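Local structure of N(G),N(G)-dimethylarginine dimethylaminohydrolase (Pseudomonas aeruginosa, 1H70) at residues 40-45 with 212-217; 192-197 with 227-232. The protein hydrolyses N(omega)-methylated arginines, the dimethylated and monomethylated inhibitors of nitric oxide synthase, to citrulline and the corresponding methylamine. The protein carries 1 engineered substitution. All coordinates share one frame; numbering follows the deposited sequence.

Contact 1 (40-45 with 212-217); sequences IRALQT and RVIMPA
R212 reaches from the first residue of strand 212-216 to T45, close to the C-terminal end of helix 29-43. From CB the chain runs to CG, turns sharply at chi2 (-85°), and by CD lies 4.1 Å from T45 O. NE is 3.1 Å from T45 O, and NH1 closes to 3.0 Å from it. Both are weak hydrogen bonds, bent to 135° and 125°, and the oxygen sits oblique to the guanidinium. NH1 also makes a salt bridge to D47, while NH2 bonds to N210 O.

Beside this polar pair the contact is apolar. I214 sends CD1 to L43 CD2 at 3.6 Å, the two side chains crossing at about a right angle. The same methyl touches A42 CB at 4.1 Å. L43 continues onto I6 of strand 5-9, and A42 onto I234 and V236. T45 OG1 bonds back to A42 O at 2.7 Å, in the carbonyl plane, and T45 N shares that acceptor.

Helix thus packs on sheet, a layer of the family's α/β architecture, the I214 side chain about 13 Å from citrulline. The apolar patch carries the packing; the guanidinium, held chiefly by N210 O and D47, adds two weak bonds to T45 O.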
loop_
_atom_site.group_PDB
_atom_site.type_symbol
_atom_site.label_atom_id
_atom_site.label_comp_id
_atom_site.label_asym_id
_atom_site.label_seq_id
_atom_site.Cartn_x
_atom_site.Cartn_y
_atom_site.Cartn_z
ATOM N N ILE A 40 2.942 -14.387 0.410
ATOM C CA ILE A 40 4.112 -14.549 1.304
ATOM C C ILE A 40 5.236 -15.352 0.643
ATOM O O ILE A 40 6.423 -15.006 0.768
ATOM C CB ILE A 40 3.669 -15.192 2.645
ATOM C CG1 ILE A 40 2.700 -14.263 3.378
ATOM C CG2 ILE A 40 4.871 -15.482 3.557
ATOM C CD1 ILE A 40 3.276 -12.880 3.729
ATOM N N ARG A 41 4.874 -16.410 -0.091
ATOM C CA ARG A 41 5.874 -17.238 -0.755
ATOM C C ARG A 41 6.605 -16.457 -1.820
ATOM O O ARG A 41 7.771 -16.705 -2.056
ATOM C CB ARG A 41 5.261 -18.519 -1.345
ATOM C CG ARG A 41 4.577 -19.385 -0.305
ATOM C CD ARG A 41 4.183 -20.750 -0.874
ATOM N NE ARG A 41 5.377 -21.567 -1.087
ATOM C CZ ARG A 41 5.340 -22.831 -1.508
ATOM N NH1 ARG A 41 4.162 -23.383 -1.762
ATOM N NH2 ARG A 41 6.461 -23.542 -1.692
ATOM N N ALA A 42 5.909 -15.535 -2.491
ATOM C CA ALA A 42 6.553 -14.657 -3.467
ATOM C C ALA A 42 7.529 -13.742 -2.716
ATOM O O ALA A 42 8.677 -13.533 -3.143
ATOM C CB ALA A 42 5.496 -13.817 -4.171
ATOM N N LEU A 43 7.088 -13.172 -1.594
ATOM C CA LEU A 43 7.932 -12.285 -0.804
ATOM C C LEU A 43 9.140 -13.000 -0.218
ATOM O O LEU A 43 10.188 -12.377 0.019
ATOM C CB LEU A 43 7.133 -11.565 0.298
ATOM C CG LEU A 43 6.203 -10.451 -0.206
ATOM C CD1 LEU A 43 5.100 -10.147 0.796
ATOM C CD2 LEU A 43 7.002 -9.183 -0.553
ATOM N N GLN A 44 9.044 -14.309 -0.008
ATOM C CA GLN A 44 10.176 -15.083 0.486
ATOM C C GLN A 44 11.319 -15.183 -0.533
ATOM O O GLN A 44 12.432 -15.589 -0.165
ATOM C CB GLN A 44 9.724 -16.508 0.836
ATOM C CG GLN A 44 8.989 -16.675 2.159
ATOM C CD GLN A 44 8.510 -18.115 2.375
ATOM O OE1 GLN A 44 9.262 -18.965 2.898
ATOM N NE2 GLN A 44 7.292 -18.384 2.036
ATOM N N THR A 45 11.051 -14.816 -1.788
ATOM C CA THR A 45 12.082 -14.839 -2.836
ATOM C C THR A 45 12.694 -13.481 -3.100
ATOM O O THR A 45 13.523 -13.338 -4.008
ATOM C CB THR A 45 11.542 -15.377 -4.180
ATOM O OG1 THR A 45 10.664 -14.432 -4.814
ATOM C CG2 THR A 45 10.707 -16.642 -3.966
ATOM N N ARG A 212 12.483 -7.035 -7.870
ATOM C CA ARG A 212 11.383 -7.922 -8.217
ATOM C C ARG A 212 10.162 -7.007 -8.241
ATOM O O ARG A 212 10.163 -5.974 -7.539
ATOM C CB ARG A 212 11.102 -8.993 -7.154
ATOM C CG ARG A 212 12.272 -9.317 -6.198
ATOM C CD ARG A 212 13.191 -10.301 -6.747
ATOM N NE ARG A 212 14.179 -11.049 -5.969
ATOM C CZ ARG A 212 15.357 -10.804 -5.392
ATOM N NH1 ARG A 212 15.969 -11.866 -4.872
ATOM N NH2 ARG A 212 15.923 -9.593 -5.236
ATOM N N VAL A 213 9.149 -7.328 -9.024
ATOM C CA VAL A 213 7.923 -6.531 -8.978
ATOM C C VAL A 213 6.805 -7.547 -8.812
ATOM O O VAL A 213 6.629 -8.450 -9.650
ATOM C CB VAL A 213 7.672 -5.602 -10.170
ATOM C CG1 VAL A 213 6.226 -5.102 -10.117
ATOM C CG2 VAL A 213 8.581 -4.381 -10.145
ATOM N N ILE A 214 6.079 -7.438 -7.704
ATOM C CA ILE A 214 4.983 -8.366 -7.420
ATOM C C ILE A 214 3.691 -7.725 -7.909
ATOM O O ILE A 214 3.409 -6.564 -7.565
ATOM C CB ILE A 214 4.924 -8.725 -5.928
ATOM C CG1 ILE A 214 6.179 -9.541 -5.544
ATOM C CG2 ILE A 214 3.671 -9.545 -5.630
ATOM C CD1 ILE A 214 6.356 -9.772 -4.048
ATOM N N MET A 215 2.922 -8.428 -8.733
ATOM C CA MET A 215 1.718 -7.827 -9.302
ATOM C C MET A 215 0.600 -8.864 -9.304
ATOM O O MET A 215 0.882 -10.073 -9.202
ATOM C CB MET A 215 1.996 -7.383 -10.759
ATOM C CG MET A 215 2.149 -8.588 -11.675
ATOM S SD MET A 215 2.380 -8.160 -13.441
ATOM C CE MET A 215 0.867 -7.323 -13.734
ATOM N N PRO A 216 -0.646 -8.409 -9.422
ATOM C CA PRO A 216 -1.796 -9.325 -9.498
ATOM C C PRO A 216 -1.727 -10.162 -10.779
ATOM O O PRO A 216 -1.295 -9.683 -11.856
ATOM C CB PRO A 216 -3.003 -8.387 -9.555
ATOM C CG PRO A 216 -2.473 -7.074 -10.031
ATOM C CD PRO A 216 -1.061 -6.997 -9.506
ATOM N N ALA A 217 -2.134 -11.420 -10.663
ATOM C CA ALA A 217 -2.135 -12.317 -11.822
ATOM C C ALA A 217 -3.374 -12.021 -12.676
ATOM O O ALA A 217 -4.404 -11.634 -12.126
ATOM C CB ALA A 217 -2.158 -13.751 -11.368
#

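Contact 2 (192-197 with 227-232); sequences NIIEIP and ARLGYR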
loop_
_atom_site.group_PDB
_atom_site.type_symbol
_atom_site.label_atom_id
_atom_site.label_comp_id
_atom_site.label_asym_id
_atom_site.label_seq_id
_atom_site.Cartn_x
_atom_site.Cartn_y
_atom_site.Cartn_z
ATOM N N ASN A 192 8.670 8.471 -16.008
ATOM C CA ASN A 192 8.376 7.697 -17.204
ATOM C C ASN A 192 7.033 7.070 -16.876
ATOM O O ASN A 192 7.005 6.084 -16.143
ATOM C CB ASN A 192 9.411 6.608 -17.428
ATOM C CG ASN A 192 9.006 5.616 -18.514
ATOM O OD1 ASN A 192 8.328 5.967 -19.490
ATOM N ND2 ASN A 192 9.415 4.361 -18.321
ATOM N N ILE A 193 5.946 7.662 -17.358
ATOM C CA ILE A 193 4.624 7.138 -17.022
ATOM C C ILE A 193 4.249 5.946 -17.856
ATOM O O ILE A 193 4.343 5.962 -19.088
ATOM C CB ILE A 193 3.528 8.205 -17.108
ATOM C CG1 ILE A 193 3.893 9.417 -16.246
ATOM C CG2 ILE A 193 2.209 7.610 -16.657
ATOM C CD1 ILE A 193 3.043 10.661 -16.555
ATOM N N ILE A 194 3.858 4.891 -17.142
ATOM C CA ILE A 194 3.400 3.656 -17.750
ATOM C C ILE A 194 1.894 3.626 -17.536
ATOM O O ILE A 194 1.385 3.326 -16.454
ATOM C CB ILE A 194 4.122 2.446 -17.132
ATOM C CG1 ILE A 194 5.641 2.621 -17.282
ATOM C CG2 ILE A 194 3.647 1.161 -17.767
ATOM C CD1 ILE A 194 6.434 1.892 -16.218
ATOM N N GLU A 195 1.179 4.021 -18.590
ATOM C CA GLU A 195 -0.272 4.077 -18.545
ATOM C C GLU A 195 -0.870 2.683 -18.569
ATOM O O GLU A 195 -0.611 1.905 -19.482
ATOM C CB GLU A 195 -0.813 4.923 -19.701
ATOM N N ILE A 196 -1.675 2.365 -17.560
ATOM C CA ILE A 196 -2.311 1.056 -17.471
ATOM C C ILE A 196 -3.595 1.084 -18.298
ATOM O O ILE A 196 -4.390 2.005 -18.153
ATOM C CB ILE A 196 -2.641 0.766 -15.984
ATOM C CG1 ILE A 196 -1.370 0.802 -15.137
ATOM C CG2 ILE A 196 -3.374 -0.566 -15.821
ATOM C CD1 ILE A 196 -0.246 -0.121 -15.568
ATOM N N PRO A 197 -3.798 0.110 -19.169
ATOM C CA PRO A 197 -5.009 0.057 -20.006
ATOM C C PRO A 197 -6.267 -0.059 -19.147
ATOM O O PRO A 197 -6.199 -0.682 -18.093
ATOM C CB PRO A 197 -4.821 -1.208 -20.843
ATOM C CG PRO A 197 -3.374 -1.557 -20.759
ATOM C CD PRO A 197 -2.888 -1.011 -19.418
ATOM N N ALA A 227 7.842 -6.086 -17.276
ATOM C CA ALA A 227 8.904 -7.028 -17.612
ATOM C C ALA A 227 9.970 -6.449 -18.537
ATOM O O ALA A 227 11.184 -6.635 -18.337
ATOM C CB ALA A 227 8.274 -8.277 -18.292
ATOM N N ARG A 228 9.525 -5.723 -19.554
ATOM C CA ARG A 228 10.459 -5.142 -20.510
ATOM C C ARG A 228 11.374 -4.094 -19.896
ATOM O O ARG A 228 12.463 -3.832 -20.404
ATOM C CB ARG A 228 9.701 -4.629 -21.721
ATOM C CG ARG A 228 8.977 -5.762 -22.423
ATOM C CD ARG A 228 8.353 -5.294 -23.719
ATOM N NE ARG A 228 9.396 -4.740 -24.581
ATOM C CZ ARG A 228 10.174 -5.496 -25.335
ATOM N NH1 ARG A 228 10.013 -6.809 -25.318
ATOM N NH2 ARG A 228 11.108 -4.942 -26.095
ATOM N N LEU A 229 10.971 -3.515 -18.771
ATOM C CA LEU A 229 11.819 -2.541 -18.115
ATOM C C LEU A 229 13.029 -3.196 -17.442
ATOM O O LEU A 229 14.019 -2.509 -17.175
ATOM C CB LEU A 229 11.005 -1.674 -17.155
ATOM C CG LEU A 229 10.104 -0.694 -17.921
ATOM C CD1 LEU A 229 8.909 -0.289 -17.093
ATOM C CD2 LEU A 229 10.901 0.512 -18.379
ATOM N N GLY A 230 12.972 -4.506 -17.184
ATOM C CA GLY A 230 14.102 -5.214 -16.612
ATOM C C GLY A 230 13.863 -5.845 -15.254
ATOM O O GLY A 230 14.762 -6.460 -14.681
ATOM N N TYR A 231 12.652 -5.690 -14.732
ATOM C CA TYR A 231 12.301 -6.244 -13.434
ATOM C C TYR A 231 11.939 -7.727 -13.493
ATOM O O TYR A 231 11.409 -8.200 -14.483
ATOM C CB TYR A 231 11.096 -5.501 -12.859
ATOM C CG TYR A 231 11.291 -4.012 -12.705
ATOM C CD1 TYR A 231 12.078 -3.506 -11.700
ATOM C CD2 TYR A 231 10.673 -3.122 -13.574
ATOM C CE1 TYR A 231 12.263 -2.130 -11.542
ATOM C CE2 TYR A 231 10.842 -1.760 -13.443
ATOM C CZ TYR A 231 11.632 -1.268 -12.423
ATOM O OH TYR A 231 11.778 0.093 -12.312
ATOM N N ARG A 232 12.201 -8.443 -12.400
ATOM C CA ARG A 232 11.782 -9.835 -12.304
ATOM C C ARG A 232 10.329 -9.796 -11.851
ATOM O O ARG A 232 10.059 -9.458 -10.701
ATOM C CB ARG A 232 12.601 -10.605 -11.276
ATOM C CG ARG A 232 14.043 -10.792 -11.687
ATOM C CD ARG A 232 14.878 -11.550 -10.659
ATOM N NE ARG A 232 14.364 -12.890 -10.408
ATOM C CZ ARG A 232 14.884 -13.707 -9.506
ATOM N NH1 ARG A 232 15.926 -13.334 -8.777
ATOM N NH2 ARG A 232 14.369 -14.921 -9.331
#
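I194 CG1 (chi1 -57°) and L229 CG (chi1 -72°) both lie beside the backbone N and anti to the carbonyl carbon, and with these torsions the two side chains point toward each other, tip to tip. I194 CD1 meets L229 CD1 at 3.4 Å, tighter than usual for two methyls. The other leucine methyl, CD2, lies beside the amide of N192, 4.1 Å from ND2. That amide nitrogen finds its hydrogen bond in N175 OD1 of the adjacent strand, so its approach to the leucine is simple contact.

L229 lies in a type I turn, A227 to G230, closed by G230 N bonding to A227 O at 3.0 Å. G230 then takes up positive phi (118°) as the chain leaves helix 220-227.

No hydrogen bond spans the two segments, and the contact is small and only partly buried. Strand 192-195, an outermost strand of its three-stranded sheet, runs parallel to strand 175-178. N175, on that neighbour, touches both I194 and L229, and its ND2 bonds to Y231 OH. The I194-L229 contact joins strand 192-195 to the turn that precedes strand 232-236, and K225 of helix 220-227 packs against I194 as well.

How the contacts relate
From the N terminus, the chain runs through helix 29-43, whose last residues begin segment 40-45, and does not return to close contact 1 until 212-217, a loop of 166 residues. Segment 192-197 falls inside that loop, but its partner 227-232 comes after 212-217, so the shorter closure of contact 2 crosses contact 1. The two centres lie about 16 Å apart. They meet where strand 212-216 runs parallel to strand 232-236: V213 N lies 2.9 Å from R232 O, a probable hydrogen bond, and V213 CG2 packs on Y231 CG. Through this junction, helix 29-43 is linked by way of one three-stranded sheet to the other, of 168-170, 175-178 and 192-195.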